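Local coordinates for tegument protein UL51 (Human herpesvirus 1, PDB 6T5A), which takes part in virus egress and secondary envelopment of cytoplasmic capsids, and in maintaining the morphology of the viral assembly centre in infected neurons, at residues 63-68 against 111-116; 70-75 against 104-109; 77-82 against 96-101. The protein carries 1 engineered substitution. All coordinates share one frame; numbering follows the deposited sequence.

Contact 1. Residues 63-68 against 111-116; sequences RALART and ATILQM
Near the open end of the antiparallel helical hairpin made by helices 63-82 and 94-117, Leu65 lies against Ile113 and Thr112. The axes of the short segments approach to 10.1 Å at 144° between their directions, with Leu65 and Ile113 as the nearest CA pair. The tightest touch is between Leu65 CB and Ile113 CG1 at 3.7 Å, as the side chains slide past each other in opposite directions. Ile113 carries CG1 anti to its own carbonyl carbon (chi1 -65°) and extends CD1 beyond it. That methyl comes to 3.8 Å from Leu65 CB and reaches the opposing backbone, lying 4.0 Å from Ala66 N. Thr112 adds its methyl branch beside Ile113, at the tip of Leu65: Thr112 CG2 is 3.8 Å from Leu65 CD1 and 4.1 Å from Leu65 CD2, and the two side chains cross at roughly a right angle. Such a long hairpin is consistent with the ESCRT-III-like fold of UL51, and here aliphatic groups join its arms, with no hydrogen bond between the segments. The hydroxyl of Thr112 bonds to Thr108 O on its own helix. On the first arm, Thr68 OG1 binds Ala64 O at 2.7 Å, reaching it from the opposite face to Thr68 N. Aromatic and apolar side chains of another protein's chain pack on Ala66 and Ile113 respectively, while Met116 packs on Arg58 and Leu59 of helix 46-61.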
# COMPACT_ATOMS: atom_id res chain seq x y z
N ARG A 63 9.43 11.86 39.72
CA ARG A 63 10.83 12.25 40.00
C ARG A 63 10.96 12.63 41.47
O ARG A 63 11.97 12.30 42.07
CB ARG A 63 11.29 13.41 39.12
CG ARG A 63 11.48 13.05 37.65
CD ARG A 63 11.72 14.33 36.89
NE ARG A 63 11.95 14.11 35.46
CZ ARG A 63 12.32 15.07 34.62
NH1 ARG A 63 12.51 16.30 35.06
NH2 ARG A 63 12.51 14.79 33.34
N ALA A 64 9.92 13.25 42.07
CA ALA A 64 9.88 13.64 43.49
C ALA A 64 10.08 12.43 44.40
O ALA A 64 10.81 12.54 45.39
CB ALA A 64 8.56 14.33 43.82
N LEU A 65 9.48 11.27 44.04
CA LEU A 65 9.59 10.01 44.78
C LEU A 65 10.98 9.41 44.67
O LEU A 65 11.50 8.91 45.67
CB LEU A 65 8.55 8.98 44.29
CG LEU A 65 7.07 9.34 44.52
CD1 LEU A 65 6.19 8.53 43.59
CD2 LEU A 65 6.66 9.14 45.98
N ALA A 66 11.57 9.42 43.46
CA ALA A 66 12.92 8.89 43.22
C ALA A 66 13.96 9.76 43.98
O ALA A 66 14.90 9.24 44.57
CB ALA A 66 13.22 8.86 41.73
N ARG A 67 13.76 11.10 43.97
CA ARG A 67 14.62 12.05 44.68
C ARG A 67 14.53 11.83 46.21
O ARG A 67 15.55 11.85 46.89
CB ARG A 67 14.22 13.48 44.33
CG ARG A 67 14.65 13.93 42.93
CD ARG A 67 13.77 15.06 42.47
NE ARG A 67 14.10 15.51 41.11
CZ ARG A 67 13.33 16.33 40.40
NH1 ARG A 67 12.19 16.78 40.89
NH2 ARG A 67 13.70 16.70 39.18
N THR A 68 13.31 11.61 46.74
CA THR A 68 13.07 11.38 48.17
C THR A 68 13.72 10.07 48.62
O THR A 68 14.39 10.04 49.65
CB THR A 68 11.59 11.51 48.52
OG1 THR A 68 11.14 12.80 48.10
CG2 THR A 68 11.33 11.35 50.03
N ALA A 111 7.35 1.65 47.63
CA ALA A 111 6.00 1.10 47.49
C ALA A 111 5.14 1.91 46.49
O ALA A 111 4.45 1.30 45.67
CB ALA A 111 5.30 1.03 48.84
N THR A 112 5.21 3.26 46.55
CA THR A 112 4.46 4.15 45.65
C THR A 112 4.96 4.04 44.20
O THR A 112 4.15 4.06 43.27
CB THR A 112 4.47 5.59 46.19
OG1 THR A 112 4.07 5.54 47.56
CG2 THR A 112 3.53 6.52 45.43
N ILE A 113 6.30 3.94 44.02
CA ILE A 113 6.92 3.80 42.70
C ILE A 113 6.51 2.45 42.09
O ILE A 113 6.11 2.41 40.93
CB ILE A 113 8.47 3.98 42.75
CG1 ILE A 113 8.84 5.43 43.16
CG2 ILE A 113 9.14 3.57 41.42
CD1 ILE A 113 10.29 5.63 43.65
N LEU A 114 6.56 1.37 42.90
CA LEU A 114 6.17 0.03 42.45
C LEU A 114 4.71 -0.06 42.03
O LEU A 114 4.41 -0.76 41.06
CB LEU A 114 6.49 -1.04 43.50
CG LEU A 114 7.97 -1.33 43.75
CD1 LEU A 114 8.16 -2.04 45.09
CD2 LEU A 114 8.59 -2.13 42.62
N GLN A 115 3.81 0.66 42.72
CA GLN A 115 2.38 0.70 42.42
C GLN A 115 2.13 1.36 41.06
O GLN A 115 1.32 0.86 40.28
CB GLN A 115 1.61 1.41 43.55
CG GLN A 115 0.09 1.24 43.48
CD GLN A 115 -0.64 1.82 44.67
OE1 GLN A 115 -0.09 2.58 45.48
NE2 GLN A 115 -1.91 1.48 44.79
N MET A 116 2.87 2.45 40.76
CA MET A 116 2.79 3.15 39.47
C MET A 116 3.32 2.26 38.33
O MET A 116 2.68 2.19 37.28
CB MET A 116 3.55 4.49 39.53
CG MET A 116 3.53 5.26 38.22
SD MET A 116 4.73 6.61 38.16
CE MET A 116 6.26 5.71 38.29

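Contact 2. Residues 70-75 against 104-109; sequences HACMVN and RLADTC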
# COMPACT_ATOMS: atom_id res chain seq x y z
N HIS A 70 16.28 8.61 47.16
CA HIS A 70 17.71 8.90 47.13
C HIS A 70 18.18 9.65 48.39
O HIS A 70 19.21 9.29 48.94
CB HIS A 70 18.08 9.66 45.85
CG HIS A 70 19.52 10.05 45.76
ND1 HIS A 70 20.52 9.10 45.63
CD2 HIS A 70 20.08 11.28 45.75
CE1 HIS A 70 21.65 9.78 45.54
NE2 HIS A 70 21.44 11.10 45.61
N ALA A 71 17.41 10.66 48.85
CA ALA A 71 17.76 11.41 50.06
C ALA A 71 17.81 10.48 51.29
O ALA A 71 18.73 10.60 52.12
CB ALA A 71 16.78 12.55 50.29
N CYS A 72 16.84 9.53 51.38
CA CYS A 72 16.81 8.53 52.46
C CYS A 72 18.05 7.70 52.43
O CYS A 72 18.62 7.44 53.49
CB CYS A 72 15.57 7.64 52.36
SG CYS A 72 14.03 8.52 52.70
N MET A 73 18.46 7.26 51.22
CA MET A 73 19.63 6.40 51.05
C MET A 73 20.93 7.14 51.40
O MET A 73 21.81 6.56 52.02
CB MET A 73 19.68 5.77 49.64
CG MET A 73 18.46 4.89 49.31
SD MET A 73 18.00 3.67 50.60
CE MET A 73 19.34 2.59 50.49
N VAL A 74 21.03 8.45 51.04
CA VAL A 74 22.20 9.27 51.41
C VAL A 74 22.23 9.40 52.94
O VAL A 74 23.30 9.23 53.55
CB VAL A 74 22.20 10.65 50.71
CG1 VAL A 74 23.24 11.60 51.33
CG2 VAL A 74 22.41 10.51 49.20
N ASN A 75 21.07 9.66 53.57
CA ASN A 75 20.99 9.77 55.03
C ASN A 75 21.40 8.48 55.70
O ASN A 75 22.11 8.54 56.69
CB ASN A 75 19.62 10.24 55.51
CG ASN A 75 19.34 11.69 55.24
OD1 ASN A 75 20.22 12.47 54.90
ND2 ASN A 75 18.09 12.10 55.37
N ARG A 104 11.99 3.37 56.78
CA ARG A 104 10.54 3.39 56.59
C ARG A 104 10.10 4.37 55.49
O ARG A 104 9.22 4.04 54.69
CB ARG A 104 9.79 3.68 57.90
CG ARG A 104 9.84 2.51 58.87
CD ARG A 104 9.11 2.82 60.17
NE ARG A 104 9.28 1.74 61.15
CZ ARG A 104 8.51 0.67 61.23
NH1 ARG A 104 7.49 0.51 60.40
NH2 ARG A 104 8.75 -0.26 62.15
N LEU A 105 10.70 5.58 55.45
CA LEU A 105 10.35 6.56 54.42
C LEU A 105 10.78 6.07 53.03
O LEU A 105 9.99 6.18 52.09
CB LEU A 105 10.88 7.98 54.75
CG LEU A 105 10.52 9.13 53.75
CD1 LEU A 105 8.99 9.31 53.59
CD2 LEU A 105 11.15 10.45 54.18
N ALA A 106 11.99 5.46 52.92
CA ALA A 106 12.48 4.88 51.66
C ALA A 106 11.54 3.76 51.20
O ALA A 106 11.18 3.71 50.03
CB ALA A 106 13.90 4.35 51.83
N ASP A 107 11.09 2.89 52.15
CA ASP A 107 10.14 1.81 51.85
C ASP A 107 8.82 2.36 51.29
O ASP A 107 8.30 1.81 50.33
CB ASP A 107 9.87 0.94 53.10
CG ASP A 107 11.00 -0.01 53.49
OD1 ASP A 107 11.96 -0.16 52.70
OD2 ASP A 107 10.92 -0.60 54.59
N THR A 108 8.31 3.46 51.88
CA THR A 108 7.08 4.13 51.44
C THR A 108 7.24 4.66 50.00
O THR A 108 6.34 4.46 49.17
CB THR A 108 6.67 5.20 52.46
OG1 THR A 108 6.46 4.54 53.71
CG2 THR A 108 5.39 5.93 52.08
N CYS A 109 8.39 5.30 49.69
CA CYS A 109 8.71 5.82 48.36
C CYS A 109 8.75 4.70 47.36
O CYS A 109 8.17 4.82 46.28
CB CYS A 109 10.02 6.59 48.37
SG CYS A 109 9.94 8.16 49.24
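Cys72 and Ala106 bring the two helices close together: their CA atoms are 5.7 Å apart, and Cys72 CB meets Ala106 CB at 3.7 Å. Two short side chains facing each other let the axes of the segments come within 8.9 Å, at 154° between their directions. Both residues are buried, and they form the tight part of the contact. Beyond CB, Cys72 holds SG anti to its carbonyl carbon (chi1 -68°), which carries the sulfur across to the other helix, where it lies 3.7 Å from the backbone Ala106 N and equally 3.7 Å from Leu105 CG. Leu105 thus borders the thiol through CB, CG and CD2, the last at 3.8 Å from Cys72 SG, but is otherwise exposed. The loose side is at Met73, which touches lightly, with Met73 SD 4.3 Å from Ala106 CB. No hydrogen bond spans the segments. Farther round the second helix, on its exposed side, Thr108 OG1 donates to Arg104 O at 3.0 Å, a carbonyl that also takes Thr108 N from its opposite face. Outside the hairpin, His70 meets an aromatic ring of another protein's chain. Within the hairpin of helices 63-82 and 94-117, Tyr69 and Thr68 extend the interface along the first helix: Ala106 packs on Tyr69, and Cys109 packs on both.

Contact 3. Residues 77-82 against 96-101; sequences ERLARH and AAHQDK
Leu79 and Gln99, the nearest CA pair at 7.1 Å, mark where two helical segments running in opposite directions face each other. Leu79 makes all the close atom contacts from its side. Leu79 CD2 lies 3.8 Å from His98 CB, while Leu79 CD1 is almost as close to that same carbon, at 3.9 Å, so both methyls rest on the same side of His98 CB, and the two side chains cross at about a right angle. Of the two methyls, CD1 goes on to Gln99: Leu79 CD1 also lies against the backbone, 3.9 Å from Gln99 N. Leu79 CG stands anti to the carbonyl carbon (chi1 -73°), which directs the fork at the other helix. Gln99 leaves its helix obliquely and then extends, so that its aliphatic part does the touching: Gln99 CG is 4.0 Å from Leu79 CD1. This is the turn-side end of the hairpin of helices 63-82 and 94-117, just before the connection in which residues 84-89 are not modelled. The contact is at the surface, and no other chain of the assembly touches its segments. Away from the partner helix, His82 folds back on its own: His82 ND1 donates to Arg78 O at 2.8 Å with an N-H...O angle of 149°, the oxygen lying in the ring plane. One residue on, His83 ND1 bonds to Leu79 O. Arg81 NH1 and Glu77 OE2 make a long 3.6 Å pairing of charges, the oxygen well out of the guanidinium plane, so no N-H points at it. On the second helix, Asp100 pairs with Arg104 one turn later.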
# COMPACT_ATOMS: atom_id res chain seq x y z
N GLU A 77 23.57 6.27 54.46
CA GLU A 77 25.03 6.20 54.29
C GLU A 77 25.73 7.13 55.30
O GLU A 77 26.72 6.72 55.90
CB GLU A 77 25.42 6.58 52.85
CG GLU A 77 26.91 6.40 52.60
CD GLU A 77 27.42 7.04 51.33
OE1 GLU A 77 27.02 6.59 50.23
OE2 GLU A 77 28.22 7.99 51.43
N ARG A 78 25.19 8.35 55.51
CA ARG A 78 25.74 9.31 56.47
C ARG A 78 25.68 8.76 57.91
O ARG A 78 26.63 8.95 58.68
CB ARG A 78 25.01 10.66 56.38
CG ARG A 78 25.42 11.48 55.17
CD ARG A 78 24.54 12.70 54.95
NE ARG A 78 25.10 13.53 53.88
CZ ARG A 78 24.63 14.72 53.51
NH1 ARG A 78 23.56 15.24 54.10
NH2 ARG A 78 25.22 15.39 52.54
N LEU A 79 24.58 8.07 58.25
CA LEU A 79 24.40 7.47 59.57
C LEU A 79 25.37 6.32 59.80
O LEU A 79 25.92 6.20 60.91
CB LEU A 79 22.95 7.00 59.77
CG LEU A 79 21.90 8.12 59.98
CD1 LEU A 79 20.49 7.65 59.60
CD2 LEU A 79 21.95 8.68 61.42
N ALA A 80 25.60 5.49 58.76
CA ALA A 80 26.52 4.34 58.84
C ALA A 80 27.99 4.77 58.88
O ALA A 80 28.77 4.15 59.60
CB ALA A 80 26.26 3.39 57.68
N ARG A 81 28.37 5.83 58.14
CA ARG A 81 29.74 6.33 58.07
C ARG A 81 30.19 7.09 59.32
O ARG A 81 31.33 6.91 59.75
CB ARG A 81 29.95 7.20 56.82
CG ARG A 81 30.25 6.41 55.55
CD ARG A 81 30.19 7.26 54.28
NE ARG A 81 31.18 8.34 54.27
CZ ARG A 81 31.92 8.67 53.22
NH1 ARG A 81 31.81 8.00 52.08
NH2 ARG A 81 32.79 9.67 53.30
N HIS A 82 29.31 7.93 59.89
CA HIS A 82 29.61 8.74 61.08
C HIS A 82 29.62 7.97 62.40
O HIS A 82 30.09 8.49 63.41
CB HIS A 82 28.67 9.95 61.17
CG HIS A 82 29.01 11.03 60.19
ND1 HIS A 82 28.55 10.98 58.88
CD2 HIS A 82 29.78 12.13 60.35
CE1 HIS A 82 29.05 12.06 58.29
NE2 HIS A 82 29.79 12.78 59.13
N ALA A 96 20.09 3.95 65.68
CA ALA A 96 19.12 2.95 65.23
C ALA A 96 17.73 3.55 65.00
O ALA A 96 17.09 3.20 64.01
CB ALA A 96 19.04 1.79 66.20
N ALA A 97 17.28 4.50 65.87
CA ALA A 97 15.99 5.18 65.71
C ALA A 97 15.98 6.01 64.42
O ALA A 97 14.99 5.96 63.69
CB ALA A 97 15.68 6.05 66.91
N HIS A 98 17.08 6.72 64.11
CA HIS A 98 17.22 7.52 62.88
C HIS A 98 17.20 6.62 61.65
O HIS A 98 16.51 6.92 60.69
CB HIS A 98 18.50 8.35 62.90
CG HIS A 98 18.44 9.53 63.81
ND1 HIS A 98 17.59 10.61 63.55
CD2 HIS A 98 19.15 9.80 64.93
CE1 HIS A 98 17.79 11.47 64.54
NE2 HIS A 98 18.72 11.02 65.40
N GLN A 99 17.96 5.49 61.69
CA GLN A 99 18.02 4.52 60.60
C GLN A 99 16.64 3.94 60.32
O GLN A 99 16.27 3.84 59.15
CB GLN A 99 19.02 3.39 60.90
CG GLN A 99 20.48 3.85 60.90
CD GLN A 99 21.40 2.76 61.38
OE1 GLN A 99 21.07 1.97 62.27
NE2 GLN A 99 22.60 2.69 60.82
N ASP A 100 15.85 3.61 61.37
CA ASP A 100 14.49 3.09 61.22
C ASP A 100 13.58 4.07 60.48
O ASP A 100 12.84 3.66 59.61
CB ASP A 100 13.88 2.68 62.58
CG ASP A 100 12.45 2.15 62.45
OD1 ASP A 100 12.29 0.97 62.07
OD2 ASP A 100 11.51 2.93 62.70
N LYS A 101 13.67 5.37 60.82
CA LYS A 101 12.88 6.44 60.20
C LYS A 101 13.21 6.57 58.70
O LYS A 101 12.30 6.70 57.88
CB LYS A 101 13.12 7.77 60.92
CG LYS A 101 12.20 8.91 60.49
CD LYS A 101 12.55 10.21 61.21
CE LYS A 101 11.64 11.37 60.84
NZ LYS A 101 11.90 11.89 59.47

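Overall arrangement
From the N terminus the chain passes through strand 28-38 and helix 46-61 before entering helix 63-82, which supplies the first segment of every contact in the order 1, 2, 3. After the turn, helix 94-117 supplies the second segments in reverse order. The loops are therefore concentric: contact 3 closes the shortest, with 13 residues between its segments, contact 2 encloses it with 28, and contact 1 encloses both with 42; none cross. Contacts 1 and 2 touch, Thr68 CG2 lying 3.6 Å from Cys109 SG, and contacts 2 and 3 adjoin in sequence. Their centres step along the hairpin by about 10 and 11 Å, from the end beside helix 46-61 to the turn.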